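PDB 3A32: threonine--tRNA ligase catalytic subunit from Aeropyrum pernix, which probably catalyses the ATP-dependent attachment of threonine to tRNA(Thr), forming Thr-AMP first, and probably cannot deacylate mischarged seryl-tRNA(Thr) because it lacks an editing domain. Local coordinates for residues K203-M208 / V248-E253; A342-K347 / N400-A405; K411-R416 / L428-G433. All blocks are in the same frame, centred on the assembly; numbering follows the deposited sequence.

Interaction 1: K203-M208 / V248-E253; sequences KVRLSM and VELEGE. With SO4 (sulfate ion), chain C.
Lys-203 lays its aliphatic chain obliquely across Val-248, CD to CG2 3.8 Å, at the start of a parallel strand pair in the class II synthetase core. Strands 202-207 and 246-250 are joined by a beta-alpha-beta crossover through helix 222-243, and the second is the outermost strand on this side of the catalytic domain's mixed sheet. The lysine chain kinks at chi3 (66°) and delivers NZ to a sulfate, probably from the crystallisation liquor, with NZ to O1 at 2.8 Å. From Val-204 onward the backbones alternate as donor and acceptor: Val-248 N gives to Val-204 O, Leu-206 N to Val-248 O (2.7 Å), Leu-250 N to Leu-206 O and Met-208 N to Leu-250 O. Arg-205 stands on the same face as Val-248, Leu-250 and Ser-207. Its CD rests against Leu-250 CD1 at 3.8 Å, while NH2 donates to sulfate O4 (3.0 Å), which lies at the edge of the guanidinium. Both basic ends also make salt bridges to Glu-275, so the anion and the carboxylate share two cationic groups. Leu-206 points to the other face with Glu-249, and its CB and CG lie near Val-248 O. Ser-207 puts CB against Glu-253 CB at 3.7 Å, where the type II turn 250-253 brings the chain back. At the end of the pair, Met-208 bends at chi2 (-62°) and crosses Glu-249 at about a right angle. Arg-233 of the connecting helix holds the carboxylate in a salt bridge, and Met-208 CE packs 3.7 Å from Glu-249 CD.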
ATOM      1  N   LYS A 203      11.498  13.357  24.909  1.00 12.05           N
ATOM      2  CA  LYS A 203      11.386  12.751  26.210  1.00 12.89           C
ATOM      3  C   LYS A 203      10.977  11.269  26.046  1.00 12.15           C
ATOM      4  O   LYS A 203      10.136  10.925  25.200  1.00 12.25           O
ATOM      5  CB  LYS A 203      10.322  13.556  27.014  1.00 13.15           C
ATOM      6  CG  LYS A 203      10.051  13.054  28.388  1.00 16.77           C
ATOM      7  CD  LYS A 203       9.578  14.146  29.369  1.00 19.05           C
ATOM      8  CE  LYS A 203       8.217  14.683  28.975  1.00 19.38           C
ATOM      9  NZ  LYS A 203       7.636  15.637  29.973  1.00 22.80           N
ATOM     10  N   VAL A 204      11.550  10.395  26.863  1.00 11.77           N
ATOM     11  CA  VAL A 204      11.159   9.004  26.900  1.00 11.82           C
ATOM     12  C   VAL A 204      10.510   8.732  28.264  1.00 12.10           C
ATOM     13  O   VAL A 204      11.134   8.947  29.293  1.00 12.28           O
ATOM     14  CB  VAL A 204      12.373   8.046  26.650  1.00 11.99           C
ATOM     15  CG1 VAL A 204      12.120   6.678  27.253  1.00 11.65           C
ATOM     16  CG2 VAL A 204      12.661   7.909  25.135  1.00 11.25           C
ATOM     17  N   ARG A 205       9.269   8.249  28.263  1.00 11.26           N
ATOM     18  CA  ARG A 205       8.551   7.980  29.503  1.00 11.52           C
ATOM     19  C   ARG A 205       8.317   6.480  29.695  1.00 11.24           C
ATOM     20  O   ARG A 205       7.680   5.836  28.866  1.00 10.76           O
ATOM     21  CB  ARG A 205       7.199   8.716  29.494  1.00 11.33           C
ATOM     22  CG  ARG A 205       6.312   8.504  30.729  1.00 11.43           C
ATOM     23  CD  ARG A 205       4.954   9.237  30.536  1.00 13.37           C
ATOM     24  NE  ARG A 205       5.156  10.646  30.795  1.00 13.63           N
ATOM     25  CZ  ARG A 205       4.780  11.643  30.002  1.00 15.15           C
ATOM     26  NH1 ARG A 205       4.106  11.414  28.872  1.00 12.69           N
ATOM     27  NH2 ARG A 205       5.075  12.891  30.367  1.00 11.42           N
ATOM     28  N   LEU A 206       8.753   5.942  30.826  1.00 11.16           N
ATOM     29  CA  LEU A 206       8.499   4.532  31.131  1.00 11.63           C
ATOM     30  C   LEU A 206       7.340   4.396  32.081  1.00 11.73           C
ATOM     31  O   LEU A 206       7.244   5.159  33.058  1.00 13.57           O
ATOM     32  CB  LEU A 206       9.733   3.873  31.739  1.00 11.55           C
ATOM     33  CG  LEU A 206      11.129   4.100  31.122  1.00 12.32           C
ATOM     34  CD1 LEU A 206      12.214   3.223  31.819  1.00 11.15           C
ATOM     35  CD2 LEU A 206      11.201   3.891  29.581  1.00 12.88           C
ATOM     36  N   SER A 207       6.436   3.453  31.802  1.00 11.24           N
ATOM     37  CA  SER A 207       5.345   3.167  32.737  1.00 10.40           C
ATOM     38  C   SER A 207       5.447   1.729  33.299  1.00 10.98           C
ATOM     39  O   SER A 207       5.397   0.746  32.563  1.00 12.01           O
ATOM     40  CB  SER A 207       3.999   3.456  32.089  1.00  9.43           C
ATOM     41  OG  SER A 207       3.942   4.800  31.621  1.00  9.11           O
ATOM     42  N   MET A 208       5.612   1.624  34.608  1.00 11.00           N
ATOM     43  CA  MET A 208       6.023   0.374  35.250  1.00 10.51           C
ATOM     44  C   MET A 208       4.932  -0.153  36.175  1.00 10.46           C
ATOM     45  O   MET A 208       3.954   0.529  36.397  1.00 10.72           O
ATOM     46  CB  MET A 208       7.310   0.603  36.056  1.00  9.42           C
ATOM     47  CG  MET A 208       8.380   1.381  35.352  1.00  8.72           C
ATOM     48  SD  MET A 208       8.965   0.525  33.857  1.00 10.34           S
ATOM     49  CE  MET A 208      10.744   0.724  34.034  1.00  7.53           C
ATOM     50  N   VAL A 248      11.853   9.486  32.045  1.00 14.78           N
ATOM     51  CA  VAL A 248      10.904   9.704  33.123  1.00 14.69           C
ATOM     52  C   VAL A 248      10.333   8.323  33.423  1.00 13.95           C
ATOM     53  O   VAL A 248       9.957   7.638  32.493  1.00 13.57           O
ATOM     54  CB  VAL A 248       9.726  10.658  32.696  1.00 14.89           C
ATOM     55  CG1 VAL A 248       8.641  10.638  33.742  1.00 17.13           C
ATOM     56  CG2 VAL A 248      10.210  12.095  32.539  1.00 17.00           C
ATOM     57  N   GLU A 249      10.261   7.931  34.702  1.00 14.05           N
ATOM     58  CA  GLU A 249       9.718   6.638  35.115  1.00 14.92           C
ATOM     59  C   GLU A 249       8.516   6.795  36.051  1.00 16.53           C
ATOM     60  O   GLU A 249       8.595   7.534  37.053  1.00 16.75           O
ATOM     61  CB  GLU A 249      10.795   5.799  35.777  1.00 15.12           C
ATOM     62  CG  GLU A 249      10.393   4.360  35.860  1.00 16.31           C
ATOM     63  CD  GLU A 249      11.431   3.451  36.470  1.00 17.92           C
ATOM     64  OE1 GLU A 249      12.616   3.485  36.068  1.00 16.58           O
ATOM     65  OE2 GLU A 249      11.035   2.666  37.357  1.00 20.60           O
ATOM     66  N   LEU A 250       7.387   6.144  35.706  1.00 16.85           N
ATOM     67  CA  LEU A 250       6.186   6.243  36.507  1.00 17.05           C
ATOM     68  C   LEU A 250       5.776   4.894  37.082  1.00 17.60           C
ATOM     69  O   LEU A 250       5.338   3.983  36.354  1.00 17.46           O
ATOM     70  CB  LEU A 250       5.020   6.855  35.732  1.00 17.61           C
ATOM     71  CG  LEU A 250       5.205   8.173  34.937  1.00 19.60           C
ATOM     72  CD1 LEU A 250       4.000   8.401  34.068  1.00 15.39           C
ATOM     73  CD2 LEU A 250       5.432   9.375  35.866  1.00 19.65           C
ATOM     74  N   GLU A 251       5.894   4.787  38.399  1.00 17.52           N
ATOM     75  CA  GLU A 251       5.516   3.596  39.097  1.00 19.23           C
ATOM     76  C   GLU A 251       4.012   3.431  39.048  1.00 17.78           C
ATOM     77  O   GLU A 251       3.269   4.403  39.243  1.00 18.14           O
ATOM     78  CB  GLU A 251       6.047   3.609  40.543  1.00 18.76           C
ATOM     79  CG  GLU A 251       5.533   2.412  41.414  1.00 23.19           C
ATOM     80  CD  GLU A 251       6.167   2.366  42.832  1.00 24.12           C
ATOM     81  OE1 GLU A 251       6.720   3.401  43.256  1.00 27.28           O
ATOM     82  OE2 GLU A 251       6.122   1.305  43.492  1.00 27.81           O
ATOM     83  N   GLY A 252       3.568   2.201  38.772  1.00 16.98           N
ATOM     84  CA  GLY A 252       2.158   1.881  38.818  1.00 16.05           C
ATOM     85  C   GLY A 252       1.359   2.290  37.601  1.00 15.98           C
ATOM     86  O   GLY A 252       0.135   2.149  37.610  1.00 15.71           O
ATOM     87  N   GLU A 253       2.019   2.778  36.548  1.00 15.58           N
ATOM     88  CA  GLU A 253       1.287   3.256  35.354  1.00 16.00           C
ATOM     89  C   GLU A 253       1.233   2.279  34.204  1.00 14.60           C
ATOM     90  O   GLU A 253       0.572   2.548  33.199  1.00 14.48           O
ATOM     91  CB  GLU A 253       1.788   4.610  34.827  1.00 16.05           C
ATOM     92  CG  GLU A 253       1.765   5.786  35.849  1.00 21.47           C
ATOM     93  CD  GLU A 253       0.381   6.257  36.326  1.00 27.91           C
ATOM     94  OE1 GLU A 253      -0.673   5.834  35.793  1.00 31.29           O
ATOM     95  OE2 GLU A 253       0.356   7.076  37.274  1.00 31.90           O
TER
HETATM   96  S   SO4 C 473       7.594  14.981  33.360  1.00 46.38           S
HETATM   97  O1  SO4 C 473       8.755  15.207  32.494  1.00 47.06           O
HETATM   98  O2  SO4 C 473       7.965  14.084  34.451  1.00 47.90           O
HETATM   99  O3  SO4 C 473       7.225  16.282  33.914  1.00 47.16           O
HETATM  100  O4  SO4 C 473       6.463  14.369  32.636  1.00 45.30           O

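Interaction 2: A342-K347 / N400-A405; sequences AVIAVK and NVFIGA
Val-401 N donates to Ala-342 O at 2.6 Å, the shortest of four backbone bonds that join segments 342-347 and 400-405 in parallel. Ile-344 uses both its polar backbone atoms across the seam: its N donates to Val-401 O, and its O receives Ile-403 N at 2.7 Å in an almost straight bond (176° at the hydrogen). The series closes with Val-346 N to Ile-403 O, where the donor sits well above the carbonyl plane. Past this point the chains splay apart and a water takes over, donating to Val-346 O (2.7 Å) and accepting from Ala-405 N (3.0 Å). Gly-404, at the N-cap position, precedes helix 405-410. On the face carrying Ala-342, Ile-344, Asn-400 and Phe-402, Ile-344 is the central side chain. It lies beside Phe-402 and points the same way, its CD1 3.7 Å from Phe-402 CE1. With CG1 set beside its backbone N (chi1 -59°), Ile-344 also brings CD1 to Asn-400 CB at 3.9 Å. Val-346 CG2 approaches the phenyl ring at its edge. Asn-400 OD1 faces the methyl of Ala-342 at 3.6 Å and is buried with no polar partner. On the opposite face, Val-343 CG1 meets Ile-403 CD1 at 3.7 Å. Helix 353-369 packs over this second face through Ala-360, Leu-359 and Ile-363, whereas Leu-384 and Val-388 of helix 384-393 lie against the first. Parallel central strands buried between helices on both faces are characteristic of the alpha/beta anticodon-binding domain of class IIa synthetases.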
ATOM      1  N   ALA A 342       5.242  23.481  -7.931  1.00  5.96           N
ATOM      2  CA  ALA A 342       4.266  24.372  -8.556  1.00  6.29           C
ATOM      3  C   ALA A 342       5.043  25.187  -9.601  1.00  7.12           C
ATOM      4  O   ALA A 342       6.065  25.814  -9.257  1.00  9.30           O
ATOM      5  CB  ALA A 342       3.597  25.283  -7.545  1.00  6.09           C
ATOM      6  N   VAL A 343       4.598  25.138 -10.847  1.00  6.22           N
ATOM      7  CA  VAL A 343       5.243  25.832 -11.960  1.00  7.98           C
ATOM      8  C   VAL A 343       4.354  27.022 -12.321  1.00  8.19           C
ATOM      9  O   VAL A 343       3.200  26.843 -12.747  1.00  8.45           O
ATOM     10  CB  VAL A 343       5.441  24.888 -13.203  1.00  8.42           C
ATOM     11  CG1 VAL A 343       6.068  25.633 -14.366  1.00  8.82           C
ATOM     12  CG2 VAL A 343       6.323  23.622 -12.849  1.00  8.13           C
ATOM     13  N   ILE A 344       4.875  28.225 -12.093  1.00  8.37           N
ATOM     14  CA  ILE A 344       4.110  29.480 -12.143  1.00  8.74           C
ATOM     15  C   ILE A 344       4.600  30.362 -13.306  1.00  9.56           C
ATOM     16  O   ILE A 344       5.730  30.855 -13.299  1.00  8.72           O
ATOM     17  CB  ILE A 344       4.158  30.223 -10.781  1.00  8.11           C
ATOM     18  CG1 ILE A 344       3.590  29.312  -9.681  1.00 10.72           C
ATOM     19  CG2 ILE A 344       3.290  31.508 -10.817  1.00  8.48           C
ATOM     20  CD1 ILE A 344       4.231  29.417  -8.360  1.00 10.99           C
ATOM     21  N   ALA A 345       3.737  30.517 -14.312  1.00 10.70           N
ATOM     22  CA  ALA A 345       4.102  31.202 -15.535  1.00 10.90           C
ATOM     23  C   ALA A 345       3.729  32.682 -15.345  1.00 11.70           C
ATOM     24  O   ALA A 345       2.549  33.011 -15.246  1.00 11.35           O
ATOM     25  CB  ALA A 345       3.350  30.577 -16.733  1.00  9.96           C
ATOM     26  N   VAL A 346       4.715  33.577 -15.254  1.00 12.16           N
ATOM     27  CA  VAL A 346       4.376  34.988 -15.003  1.00 12.08           C
ATOM     28  C   VAL A 346       4.252  35.749 -16.340  1.00 14.14           C
ATOM     29  O   VAL A 346       5.244  36.245 -16.901  1.00 14.17           O
ATOM     30  CB  VAL A 346       5.349  35.648 -14.077  1.00 11.56           C
ATOM     31  CG1 VAL A 346       4.812  37.038 -13.657  1.00 10.55           C
ATOM     32  CG2 VAL A 346       5.671  34.717 -12.834  1.00 10.90           C
ATOM     33  N   LYS A 347       3.038  35.779 -16.872  1.00 15.66           N
ATOM     34  CA  LYS A 347       2.819  36.343 -18.209  1.00 18.10           C
ATOM     35  C   LYS A 347       2.872  37.871 -18.184  1.00 18.91           C
ATOM     36  O   LYS A 347       2.623  38.497 -17.149  1.00 18.12           O
ATOM     37  CB  LYS A 347       1.520  35.823 -18.810  1.00 17.72           C
ATOM     38  CG  LYS A 347       1.764  34.574 -19.622  1.00 21.02           C
ATOM     39  CD  LYS A 347       0.627  33.588 -19.528  1.00 27.99           C
ATOM     40  CE  LYS A 347       1.093  32.181 -20.028  1.00 32.74           C
ATOM     41  NZ  LYS A 347       0.657  31.797 -21.447  1.00 31.15           N
ATOM     42  N   ASN A 400       8.194  26.034  -5.411  1.00  7.63           N
ATOM     43  CA  ASN A 400       7.648  26.959  -6.440  1.00  8.61           C
ATOM     44  C   ASN A 400       8.681  27.273  -7.507  1.00  8.40           C
ATOM     45  O   ASN A 400       9.800  27.636  -7.161  1.00  8.99           O
ATOM     46  CB  ASN A 400       7.077  28.302  -5.864  1.00  6.58           C
ATOM     47  CG  ASN A 400       5.923  28.087  -4.883  1.00  8.05           C
ATOM     48  OD1 ASN A 400       5.222  27.052  -4.921  1.00  5.16           O
ATOM     49  ND2 ASN A 400       5.734  29.063  -3.963  1.00  6.54           N
ATOM     50  N   VAL A 401       8.317  27.111  -8.778  1.00  8.62           N
ATOM     51  CA  VAL A 401       9.228  27.436  -9.908  1.00  8.66           C
ATOM     52  C   VAL A 401       8.596  28.593 -10.666  1.00  8.43           C
ATOM     53  O   VAL A 401       7.504  28.462 -11.198  1.00  8.14           O
ATOM     54  CB  VAL A 401       9.503  26.205 -10.848  1.00  9.00           C
ATOM     55  CG1 VAL A 401      10.448  26.572 -12.015  1.00  6.72           C
ATOM     56  CG2 VAL A 401      10.079  25.006 -10.027  1.00  9.26           C
ATOM     57  N   PHE A 402       9.234  29.747 -10.617  1.00  8.40           N
ATOM     58  CA  PHE A 402       8.683  30.951 -11.239  1.00  9.22           C
ATOM     59  C   PHE A 402       9.288  31.138 -12.597  1.00  9.77           C
ATOM     60  O   PHE A 402      10.520  31.200 -12.731  1.00 11.01           O
ATOM     61  CB  PHE A 402       8.923  32.204 -10.384  1.00  7.96           C
ATOM     62  CG  PHE A 402       8.079  32.235  -9.116  1.00  9.35           C
ATOM     63  CD1 PHE A 402       6.748  32.647  -9.157  1.00  8.45           C
ATOM     64  CD2 PHE A 402       8.621  31.830  -7.894  1.00  7.38           C
ATOM     65  CE1 PHE A 402       5.968  32.669  -8.002  1.00 11.86           C
ATOM     66  CE2 PHE A 402       7.849  31.842  -6.733  1.00 10.06           C
ATOM     67  CZ  PHE A 402       6.522  32.273  -6.770  1.00  7.89           C
ATOM     68  N   ILE A 403       8.436  31.163 -13.614  1.00 10.05           N
ATOM     69  CA  ILE A 403       8.931  31.383 -14.953  1.00 11.10           C
ATOM     70  C   ILE A 403       8.344  32.637 -15.563  1.00 11.27           C
ATOM     71  O   ILE A 403       7.215  32.634 -15.991  1.00 10.77           O
ATOM     72  CB  ILE A 403       8.725  30.219 -15.892  1.00 11.94           C
ATOM     73  CG1 ILE A 403       9.313  28.937 -15.267  1.00 11.85           C
ATOM     74  CG2 ILE A 403       9.432  30.575 -17.287  1.00 11.05           C
ATOM     75  CD1 ILE A 403       8.759  27.710 -15.781  1.00 12.78           C
ATOM     76  N   GLY A 404       9.133  33.717 -15.532  1.00 11.37           N
ATOM     77  CA  GLY A 404       8.777  34.967 -16.202  1.00 11.71           C
ATOM     78  C   GLY A 404       9.770  35.341 -17.313  1.00 10.93           C
ATOM     79  O   GLY A 404      10.652  34.561 -17.681  1.00 10.68           O
ATOM     80  N   ALA A 405       9.586  36.535 -17.854  1.00 10.42           N
ATOM     81  CA  ALA A 405      10.419  37.105 -18.923  1.00  9.63           C
ATOM     82  C   ALA A 405      11.903  37.078 -18.558  1.00  9.34           C
ATOM     83  O   ALA A 405      12.735  36.765 -19.378  1.00  9.94           O
ATOM     84  CB  ALA A 405       9.967  38.561 -19.174  1.00  7.80           C
TER
HETATM   85  O   HOH W   1       7.338  37.929 -16.485  1.00 18.77           O

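Interaction 3: K411-R416 / L428-G433; sequences KVLDVR and LAIAYG
Val-415 O accepts Leu-428 N at 2.6 Å, and Val-415 N returns a bond to Leu-428 O, making an antiparallel hydrogen-bonded pair. Leu-413 and Ile-430 form the next such pair, with Leu-413 N to Ile-430 O at 2.7 Å. Beyond the strand end, Tyr-432 N still reaches Lys-411 O at 3.1 Å. On the helix-covered face, Val-415 CG2 packs on Ile-430 CG1 (3.7 Å). The Tyr-432 ring, its CG lodged between backbone N and carbonyl carbon (chi1 69°), turns back against Lys-411: the lysine CB lies over one ring face, offset toward the rim, and CD is 3.8 Å from CE1. Leu-413 CG packs on Tyr-432 CD2 at 3.9 Å, and the phenol OH bonds to Glu-407 O. The other face has Val-412 CG1 on Ala-429 CB, 3.7 Å apart. There too Arg-416 grips Asp-414 side-on with NE and NH2, one to each oxygen; NH2 to OD2 is 2.7 Å, along the syn lone pair, and this should hold the carboxylate's rotation. Ala-438 and Leu-442 of helix 435-457 lie against Leu-413 and Val-415. Strands 412-419 and 424-431 thus form a beta hairpin at the edge of the anticodon-binding domain's mixed sheet.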
ATOM      1  N   LYS A 411      18.044  32.858 -18.581  1.00 11.83           N
ATOM      2  CA  LYS A 411      18.291  31.394 -18.558  1.00 10.74           C
ATOM      3  C   LYS A 411      18.625  30.909 -17.169  1.00  9.75           C
ATOM      4  O   LYS A 411      19.504  30.069 -16.981  1.00  9.47           O
ATOM      5  CB  LYS A 411      19.367  30.962 -19.576  1.00 10.58           C
ATOM      6  CG  LYS A 411      18.948  31.195 -21.045  1.00 12.62           C
ATOM      7  CD  LYS A 411      18.190  30.033 -21.718  1.00 16.55           C
ATOM      8  CE  LYS A 411      17.536  30.500 -23.037  1.00 21.01           C
ATOM      9  NZ  LYS A 411      18.513  31.104 -24.093  1.00 26.99           N
ATOM     10  N   VAL A 412      17.906  31.442 -16.197  1.00  8.92           N
ATOM     11  CA  VAL A 412      18.080  31.076 -14.796  1.00  8.59           C
ATOM     12  C   VAL A 412      16.679  31.001 -14.202  1.00  9.98           C
ATOM     13  O   VAL A 412      15.905  31.992 -14.292  1.00 10.32           O
ATOM     14  CB  VAL A 412      18.940  32.130 -14.022  1.00  9.61           C
ATOM     15  CG1 VAL A 412      19.022  31.784 -12.509  1.00  7.46           C
ATOM     16  CG2 VAL A 412      20.341  32.195 -14.639  1.00  5.46           C
ATOM     17  N   LEU A 413      16.314  29.836 -13.645  1.00  9.57           N
ATOM     18  CA  LEU A 413      14.986  29.710 -13.030  1.00 10.32           C
ATOM     19  C   LEU A 413      15.013  30.299 -11.630  1.00  9.18           C
ATOM     20  O   LEU A 413      16.038  30.262 -10.994  1.00  9.64           O
ATOM     21  CB  LEU A 413      14.561  28.251 -12.956  1.00 11.10           C
ATOM     22  CG  LEU A 413      14.417  27.514 -14.296  1.00 14.67           C
ATOM     23  CD1 LEU A 413      14.294  26.029 -14.025  1.00 16.83           C
ATOM     24  CD2 LEU A 413      13.225  28.051 -15.144  1.00 10.88           C
ATOM     25  N   ASP A 414      13.901  30.835 -11.174  1.00  8.21           N
ATOM     26  CA  ASP A 414      13.730  31.305  -9.795  1.00  9.12           C
ATOM     27  C   ASP A 414      12.941  30.219  -9.037  1.00 10.00           C
ATOM     28  O   ASP A 414      11.722  30.046  -9.244  1.00  9.38           O
ATOM     29  CB  ASP A 414      12.994  32.645  -9.789  1.00  8.02           C
ATOM     30  CG  ASP A 414      12.588  33.108  -8.415  1.00 11.25           C
ATOM     31  OD1 ASP A 414      12.757  32.397  -7.425  1.00  9.63           O
ATOM     32  OD2 ASP A 414      12.071  34.241  -8.311  1.00 15.37           O
ATOM     33  N   VAL A 415      13.658  29.483  -8.180  1.00  9.18           N
ATOM     34  CA  VAL A 415      13.150  28.262  -7.594  1.00  9.35           C
ATOM     35  C   VAL A 415      13.193  28.394  -6.081  1.00 10.21           C
ATOM     36  O   VAL A 415      14.255  28.645  -5.511  1.00 11.63           O
ATOM     37  CB  VAL A 415      13.977  27.029  -8.044  1.00  8.87           C
ATOM     38  CG1 VAL A 415      13.527  25.752  -7.351  1.00  7.83           C
ATOM     39  CG2 VAL A 415      13.892  26.847  -9.517  1.00  7.14           C
ATOM     40  N   ARG A 416      12.036  28.214  -5.448  1.00  9.86           N
ATOM     41  CA  ARG A 416      11.833  28.482  -4.038  1.00  9.36           C
ATOM     42  C   ARG A 416      11.346  27.233  -3.317  1.00  9.23           C
ATOM     43  O   ARG A 416      10.184  26.824  -3.397  1.00  9.39           O
ATOM     44  CB  ARG A 416      10.861  29.659  -3.850  1.00  8.59           C
ATOM     45  CG  ARG A 416      11.188  30.759  -4.850  1.00  9.65           C
ATOM     46  CD  ARG A 416      10.736  32.073  -4.386  1.00 13.15           C
ATOM     47  NE  ARG A 416      11.183  33.134  -5.275  1.00 14.15           N
ATOM     48  CZ  ARG A 416      10.841  34.406  -5.120  1.00 13.30           C
ATOM     49  NH1 ARG A 416      10.047  34.774  -4.109  1.00 11.43           N
ATOM     50  NH2 ARG A 416      11.324  35.311  -5.953  1.00 11.11           N
ATOM     51  N   LEU A 428      16.540  29.681  -4.830  1.00 11.44           N
ATOM     52  CA  LEU A 428      17.706  29.113  -5.522  1.00 11.23           C
ATOM     53  C   LEU A 428      17.692  29.649  -6.924  1.00 10.70           C
ATOM     54  O   LEU A 428      16.644  29.938  -7.474  1.00 11.19           O
ATOM     55  CB  LEU A 428      17.669  27.578  -5.614  1.00 10.47           C
ATOM     56  CG  LEU A 428      17.291  26.727  -4.411  1.00 13.11           C
ATOM     57  CD1 LEU A 428      17.077  25.288  -4.887  1.00 12.95           C
ATOM     58  CD2 LEU A 428      18.336  26.793  -3.289  1.00 13.66           C
ATOM     59  N   ALA A 429      18.866  29.759  -7.508  1.00 10.98           N
ATOM     60  CA  ALA A 429      19.013  30.226  -8.895  1.00 11.23           C
ATOM     61  C   ALA A 429      19.473  29.014  -9.708  1.00 11.55           C
ATOM     62  O   ALA A 429      20.589  28.543  -9.547  1.00 11.94           O
ATOM     63  CB  ALA A 429      20.035  31.320  -8.964  1.00 10.51           C
ATOM     64  N   ILE A 430      18.578  28.480 -10.530  1.00 11.95           N
ATOM     65  CA  ILE A 430      18.838  27.265 -11.285  1.00 11.66           C
ATOM     66  C   ILE A 430      19.063  27.582 -12.774  1.00 11.07           C
ATOM     67  O   ILE A 430      18.104  27.869 -13.509  1.00 11.02           O
ATOM     68  CB  ILE A 430      17.686  26.189 -11.122  1.00 11.43           C
ATOM     69  CG1 ILE A 430      17.476  25.756  -9.661  1.00 10.65           C
ATOM     70  CG2 ILE A 430      18.026  24.971 -11.918  1.00 11.86           C
ATOM     71  CD1 ILE A 430      18.681  25.267  -8.944  1.00 10.61           C
ATOM     72  N   ALA A 431      20.319  27.527 -13.217  1.00 11.30           N
ATOM     73  CA  ALA A 431      20.651  27.832 -14.619  1.00 11.91           C
ATOM     74  C   ALA A 431      20.163  26.681 -15.495  1.00 11.92           C
ATOM     75  O   ALA A 431      20.090  25.530 -15.052  1.00 12.12           O
ATOM     76  CB  ALA A 431      22.181  28.085 -14.816  1.00 11.61           C
ATOM     77  N   TYR A 432      19.803  26.990 -16.731  1.00 12.20           N
ATOM     78  CA  TYR A 432      19.431  25.944 -17.683  1.00 12.25           C
ATOM     79  C   TYR A 432      19.831  26.399 -19.078  1.00 13.52           C
ATOM     80  O   TYR A 432      20.017  27.608 -19.306  1.00 14.17           O
ATOM     81  CB  TYR A 432      17.906  25.647 -17.611  1.00 10.44           C
ATOM     82  CG  TYR A 432      17.039  26.782 -18.138  1.00  9.72           C
ATOM     83  CD1 TYR A 432      16.528  26.764 -19.432  1.00 10.52           C
ATOM     84  CD2 TYR A 432      16.769  27.897 -17.342  1.00  9.71           C
ATOM     85  CE1 TYR A 432      15.733  27.834 -19.911  1.00  8.39           C
ATOM     86  CE2 TYR A 432      16.015  28.934 -17.788  1.00  9.26           C
ATOM     87  CZ  TYR A 432      15.501  28.910 -19.063  1.00 10.52           C
ATOM     88  OH  TYR A 432      14.763  29.982 -19.462  1.00  9.22           O
ATOM     89  N   GLY A 433      19.925  25.445 -20.007  1.00 14.07           N
ATOM     90  CA  GLY A 433      20.192  25.707 -21.424  1.00 15.29           C
ATOM     91  C   GLY A 433      18.894  25.597 -22.202  1.00 16.44           C
ATOM     92  O   GLY A 433      18.592  26.443 -23.012  1.00 17.37           O
TER

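How the interactions relate
Interactions 2 and 3 belong to one sheet of the anticodon-binding domain, their centres about 11 Å apart. Strands 399-403 and 412-419 are neighbours, joined by probable hydrogen bonds from Phe-402 N to Asp-414 O and from Arg-416 N to Asn-400 O, and Phe-402 CE2 packs on Arg-416 CD. Interaction 2 is a buried parallel pair with mostly apolar side chains; interaction 3 is an antiparallel hairpin at the sheet's edge, partly exposed and bearing an ion pair. Interaction 1, partly buried at the edge of the catalytic domain's sheet, is centred about 53 Å from interaction 2 and about 52 Å from interaction 3. It shares parallel geometry with interaction 2, but beside it lie charged side chains and a sulfate, probably from the crystallisation liquor.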